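Local coordinates for uncharacterized protein (Escherichia coli O157:H7, PDB 4ZV9) that is of unknown function but, as a member of the dienelactone hydrolase family of the alpha/beta-hydrolase clan, probably acts as a hydrolase, at residues Y201-V206 against W227-K232; H208-D213 against K220-L225. All blocks are in the same frame, centred on the assembly; numbering follows the deposited sequence.

Interaction 1: residues Y201-V206 against W227-K232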
# COMPACT_ATOMS: atom_id res chain seq x y z
N TYR A 201 13.54 8.27 -2.54
CA TYR A 201 14.31 8.70 -1.38
C TYR A 201 14.94 7.50 -0.70
O TYR A 201 14.28 6.48 -0.49
CB TYR A 201 13.43 9.46 -0.40
CG TYR A 201 12.88 10.72 -0.98
CD1 TYR A 201 13.64 11.89 -1.00
CD2 TYR A 201 11.61 10.75 -1.54
CE1 TYR A 201 13.15 13.06 -1.56
CE2 TYR A 201 11.09 11.91 -2.09
CZ TYR A 201 11.87 13.06 -2.11
OH TYR A 201 11.37 14.21 -2.67
N ILE A 202 16.22 7.64 -0.38
CA ILE A 202 16.94 6.62 0.35
C ILE A 202 17.18 7.19 1.74
O ILE A 202 17.85 8.21 1.88
CB ILE A 202 18.26 6.25 -0.35
CG1 ILE A 202 17.95 5.70 -1.74
CG2 ILE A 202 19.02 5.20 0.45
CD1 ILE A 202 19.16 5.58 -2.64
N TYR A 203 16.65 6.52 2.76
CA TYR A 203 16.74 6.99 4.13
C TYR A 203 18.02 6.44 4.76
O TYR A 203 18.18 5.22 4.85
CB TYR A 203 15.46 6.59 4.90
CG TYR A 203 14.24 7.25 4.29
CD1 TYR A 203 13.65 6.74 3.15
CD2 TYR A 203 13.73 8.44 4.82
CE1 TYR A 203 12.56 7.37 2.56
CE2 TYR A 203 12.64 9.07 4.24
CZ TYR A 203 12.06 8.54 3.12
OH TYR A 203 10.98 9.16 2.52
N PRO A 204 18.94 7.34 5.18
CA PRO A 204 20.22 6.85 5.70
C PRO A 204 20.15 6.17 7.06
O PRO A 204 19.28 6.48 7.88
CB PRO A 204 21.08 8.12 5.80
CG PRO A 204 20.10 9.23 5.94
CD PRO A 204 18.84 8.81 5.23
N GLY A 205 21.02 5.19 7.26
CA GLY A 205 21.17 4.51 8.54
C GLY A 205 20.02 3.65 9.03
O GLY A 205 20.03 3.25 10.19
N VAL A 206 19.04 3.36 8.18
CA VAL A 206 17.91 2.53 8.58
C VAL A 206 17.78 1.34 7.65
O VAL A 206 18.35 1.32 6.55
CB VAL A 206 16.58 3.30 8.63
CG1 VAL A 206 16.65 4.43 9.65
CG2 VAL A 206 16.20 3.85 7.25
N TRP A 227 6.31 9.43 5.72
CA TRP A 227 4.86 9.57 5.74
C TRP A 227 4.44 10.97 5.28
O TRP A 227 3.47 11.12 4.56
CB TRP A 227 4.26 9.24 7.10
CG TRP A 227 2.78 9.07 7.03
CD1 TRP A 227 1.84 9.87 7.61
CD2 TRP A 227 2.05 8.04 6.33
NE1 TRP A 227 0.58 9.39 7.34
CE2 TRP A 227 0.69 8.27 6.56
CE3 TRP A 227 2.44 6.95 5.55
CZ2 TRP A 227 -0.31 7.45 6.02
CZ3 TRP A 227 1.46 6.12 5.03
CH2 TRP A 227 0.09 6.37 5.27
N GLN A 228 5.17 11.99 5.73
CA GLN A 228 4.86 13.37 5.33
C GLN A 228 4.96 13.49 3.83
O GLN A 228 4.09 14.08 3.20
CB GLN A 228 5.84 14.35 5.95
CG GLN A 228 5.60 15.83 5.63
CD GLN A 228 6.68 16.74 6.20
OE1 GLN A 228 7.85 16.35 6.36
NE2 GLN A 228 6.31 17.98 6.48
N ARG A 229 6.01 12.92 3.25
CA ARG A 229 6.17 12.92 1.80
C ARG A 229 5.02 12.17 1.10
O ARG A 229 4.54 12.60 0.05
CB ARG A 229 7.51 12.32 1.41
CG ARG A 229 8.68 13.26 1.68
CD ARG A 229 9.99 12.49 1.64
NE ARG A 229 11.14 13.38 1.74
CZ ARG A 229 12.38 12.99 2.02
NH1 ARG A 229 12.64 11.71 2.28
NH2 ARG A 229 13.35 13.88 2.07
N THR A 230 4.60 11.07 1.69
CA THR A 230 3.48 10.28 1.16
C THR A 230 2.16 11.08 1.15
O THR A 230 1.46 11.12 0.14
CB THR A 230 3.33 8.99 1.96
OG1 THR A 230 4.55 8.25 1.86
CG2 THR A 230 2.17 8.14 1.43
N LEU A 231 1.85 11.77 2.24
CA LEU A 231 0.65 12.62 2.29
C LEU A 231 0.69 13.77 1.27
O LEU A 231 -0.32 14.10 0.66
CB LEU A 231 0.43 13.17 3.71
CG LEU A 231 0.19 12.13 4.81
CD1 LEU A 231 -0.20 12.82 6.11
CD2 LEU A 231 -0.88 11.12 4.41
N LYS A 232 1.86 14.37 1.07
CA LYS A 232 1.98 15.41 0.05
C LYS A 232 1.75 14.85 -1.35
O LYS A 232 1.19 15.52 -2.22
CB LYS A 232 3.35 16.09 0.11
CG LYS A 232 3.51 16.93 1.37
CD LYS A 232 4.78 17.76 1.42
CE LYS A 232 4.98 18.29 2.83
NZ LYS A 232 5.99 19.37 2.88
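Y201, on strand 198-203, lays its ring flat against the guanidinium of R229 from helix 220-237. The two planes are only 14° apart, and R229 CZ lies 3.7 Å from the centroid of the Y201 ring, which makes this a stacked cation-pi contact. It is offset: R229 CZ sits nearer the rim, 3.5 Å from Y201 CD1, while R229 NH1 reaches back to 3.4 Å from Y201 CG. The aliphatic part joins in through a CH-pi contact, R229 CD being 4.0 Å from the same centroid. The Y201 hydroxyl bonds to E199.

Two residues on, Y203 turns its side chain to the same helix. Y203 OH accepts a hydrogen bond from R229 NH1, 3.1 Å long with an N-H...O angle of 157°, and lies practically in the guanidinium plane, although the Y203 ring itself is tilted 54° from that plane. The same hydroxyl also bonds to H172 ND1, and H172 NE2 to T230 OG1, so strand 169-174 probably helps to position it. Because the R229 chain is extended from CG to NE, it can span a backbone separation of 9.7 Å between the CA atoms of Y201 and R229. The type II turn Y203-V206, with G205 at positive phi, then carries the chain away from helix 220-237.

The face-on Y201 ring and the in-plane Y203 hydroxyl approach R229 at different angles and together probably hold the guanidinium's orientation.

Interaction 2: residues H208-D213 against K220-L225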
# COMPACT_ATOMS: atom_id res chain seq x y z
N HIS A 208 15.05 -1.97 6.08
CA HIS A 208 13.71 -2.33 5.67
C HIS A 208 12.81 -2.41 6.89
O HIS A 208 13.27 -2.83 7.95
CB HIS A 208 13.94 -3.74 5.12
CG HIS A 208 12.81 -4.39 4.40
ND1 HIS A 208 12.75 -4.51 3.02
CD2 HIS A 208 11.76 -5.09 4.88
CE1 HIS A 208 11.66 -5.19 2.70
NE2 HIS A 208 11.05 -5.55 3.81
N GLY A 209 11.56 -2.00 6.74
CA GLY A 209 10.59 -2.04 7.83
C GLY A 209 10.65 -0.84 8.76
O GLY A 209 10.03 -0.85 9.83
N PHE A 210 11.36 0.23 8.37
CA PHE A 210 11.54 1.38 9.29
C PHE A 210 10.26 2.13 9.64
O PHE A 210 10.22 2.83 10.64
CB PHE A 210 12.63 2.37 8.81
CG PHE A 210 12.29 3.12 7.55
CD1 PHE A 210 11.42 4.20 7.58
CD2 PHE A 210 12.88 2.78 6.35
CE1 PHE A 210 11.11 4.90 6.42
CE2 PHE A 210 12.58 3.48 5.19
CZ PHE A 210 11.69 4.54 5.22
N HIS A 211 9.23 1.99 8.82
CA HIS A 211 7.94 2.61 9.12
C HIS A 211 7.10 1.75 10.07
O HIS A 211 6.14 2.25 10.67
CB HIS A 211 7.16 2.83 7.83
CG HIS A 211 5.90 3.62 8.02
ND1 HIS A 211 4.67 3.02 8.16
CD2 HIS A 211 5.69 4.95 8.12
CE1 HIS A 211 3.75 3.95 8.33
NE2 HIS A 211 4.34 5.13 8.31
N ASN A 212 7.45 0.47 10.22
CA ASN A 212 6.67 -0.43 11.07
C ASN A 212 7.03 -0.25 12.54
O ASN A 212 7.99 -0.84 13.04
CB ASN A 212 6.82 -1.88 10.63
CG ASN A 212 5.82 -2.82 11.33
OD1 ASN A 212 5.30 -2.50 12.41
ND2 ASN A 212 5.54 -3.98 10.71
N ASP A 213 6.19 0.50 13.23
CA ASP A 213 6.39 0.81 14.64
C ASP A 213 6.14 -0.37 15.60
O ASP A 213 6.38 -0.24 16.80
CB ASP A 213 5.54 2.03 15.02
CG ASP A 213 4.12 1.89 14.57
OD1 ASP A 213 3.37 1.16 15.24
OD2 ASP A 213 3.76 2.48 13.52
N LYS A 220 11.62 6.32 14.02
CA LYS A 220 10.63 7.39 14.02
C LYS A 220 10.92 8.51 13.03
O LYS A 220 10.03 8.93 12.30
CB LYS A 220 10.48 7.97 15.42
CG LYS A 220 9.44 9.06 15.50
CD LYS A 220 9.19 9.43 16.94
CE LYS A 220 8.11 10.43 16.99
NZ LYS A 220 8.58 11.64 16.32
N SER A 221 12.16 8.99 13.01
CA SER A 221 12.53 10.09 12.14
C SER A 221 12.31 9.77 10.65
O SER A 221 11.71 10.56 9.91
CB SER A 221 13.99 10.47 12.40
OG SER A 221 14.30 11.66 11.71
N ALA A 222 12.77 8.60 10.21
CA ALA A 222 12.59 8.19 8.82
C ALA A 222 11.12 7.91 8.53
O ALA A 222 10.60 8.28 7.48
CB ALA A 222 13.44 6.97 8.52
N ALA A 223 10.44 7.25 9.46
CA ALA A 223 9.02 6.90 9.30
C ALA A 223 8.18 8.14 9.10
O ALA A 223 7.38 8.22 8.16
CB ALA A 223 8.52 6.13 10.52
N ASP A 224 8.36 9.12 9.98
CA ASP A 224 7.59 10.37 9.93
C ASP A 224 7.87 11.15 8.66
O ASP A 224 6.94 11.67 8.05
CB ASP A 224 7.87 11.25 11.16
CG ASP A 224 7.28 10.67 12.44
OD1 ASP A 224 6.50 9.71 12.38
OD2 ASP A 224 7.58 11.20 13.52
N LEU A 225 9.14 11.24 8.27
CA LEU A 225 9.52 11.96 7.05
C LEU A 225 8.93 11.29 5.82
O LEU A 225 8.34 11.95 4.96
CB LEU A 225 11.04 12.04 6.93
CG LEU A 225 11.60 12.78 5.72
CD1 LEU A 225 11.12 14.23 5.64
CD2 LEU A 225 13.13 12.75 5.78
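F210 meets A222 and A223 near the start of helix 220-237. Its CB heads toward the helix, and with chi1 at 67° CG lies between the backbone N and the carbonyl carbon, which swings the ring toward A222 and A223. F210 CG comes within 4.1 Å of A222 CB. F210 CD1 is closer still, 3.6 Å from A222 CB, and also touches A223 N. Further out, F210 CE1 reaches the backbone, 3.6 Å from A222 O. The far end of the ring meets Y203, their planes at about 45°.

H211 adds a second point of contact. Its imidazole presents an edge, with H211 CD2 lying 3.7 Å from A223 O, which is near the ring plane, and 3.9 Å from A223 CB. The small alanine permits a close backbone approach: the CA atoms of H211 and A223 are 4.4 Å apart, and A223 CB packs 3.7 Å from F210 O. Both imidazole nitrogens are satisfied by outside partners, ND1 by the Y57 hydroxyl and NE2 by N2 OD1, which fixes the ring's rotation.

The type I turn G209-N212 follows H208, whose ND1 bonds to D177 OD2, consistent with the His-Asp pair of a dienelactone hydrolase catalytic triad. The buried part of the loop, F210 and H211, faces Y203 of strand 198-203 on the one hand and V61 and R64 of helix 56-67 on the other, and the first turn or so of helix 220-237 meets it through A222 and A223.

How the interactions relate
The two interactions have centres about 8 Å apart, and both use helix 220-237. In sequence, the residues of interaction 2 fall within the span bracketed by interaction 1: strand 198-203 comes first, then loop 208-213, then the first turns of the helix, and finally 227-232. They touch directly, with W227 CE3 3.8 Å from H211 NE2. Successive levels of one C-terminal helix thus pack on one face of the parallel strands 198-203 and 169-174 and on the loop that follows strand 198-203. The loop that includes the probable catalytic histidine, H208, is packed here, although H208 itself takes no part in either contact.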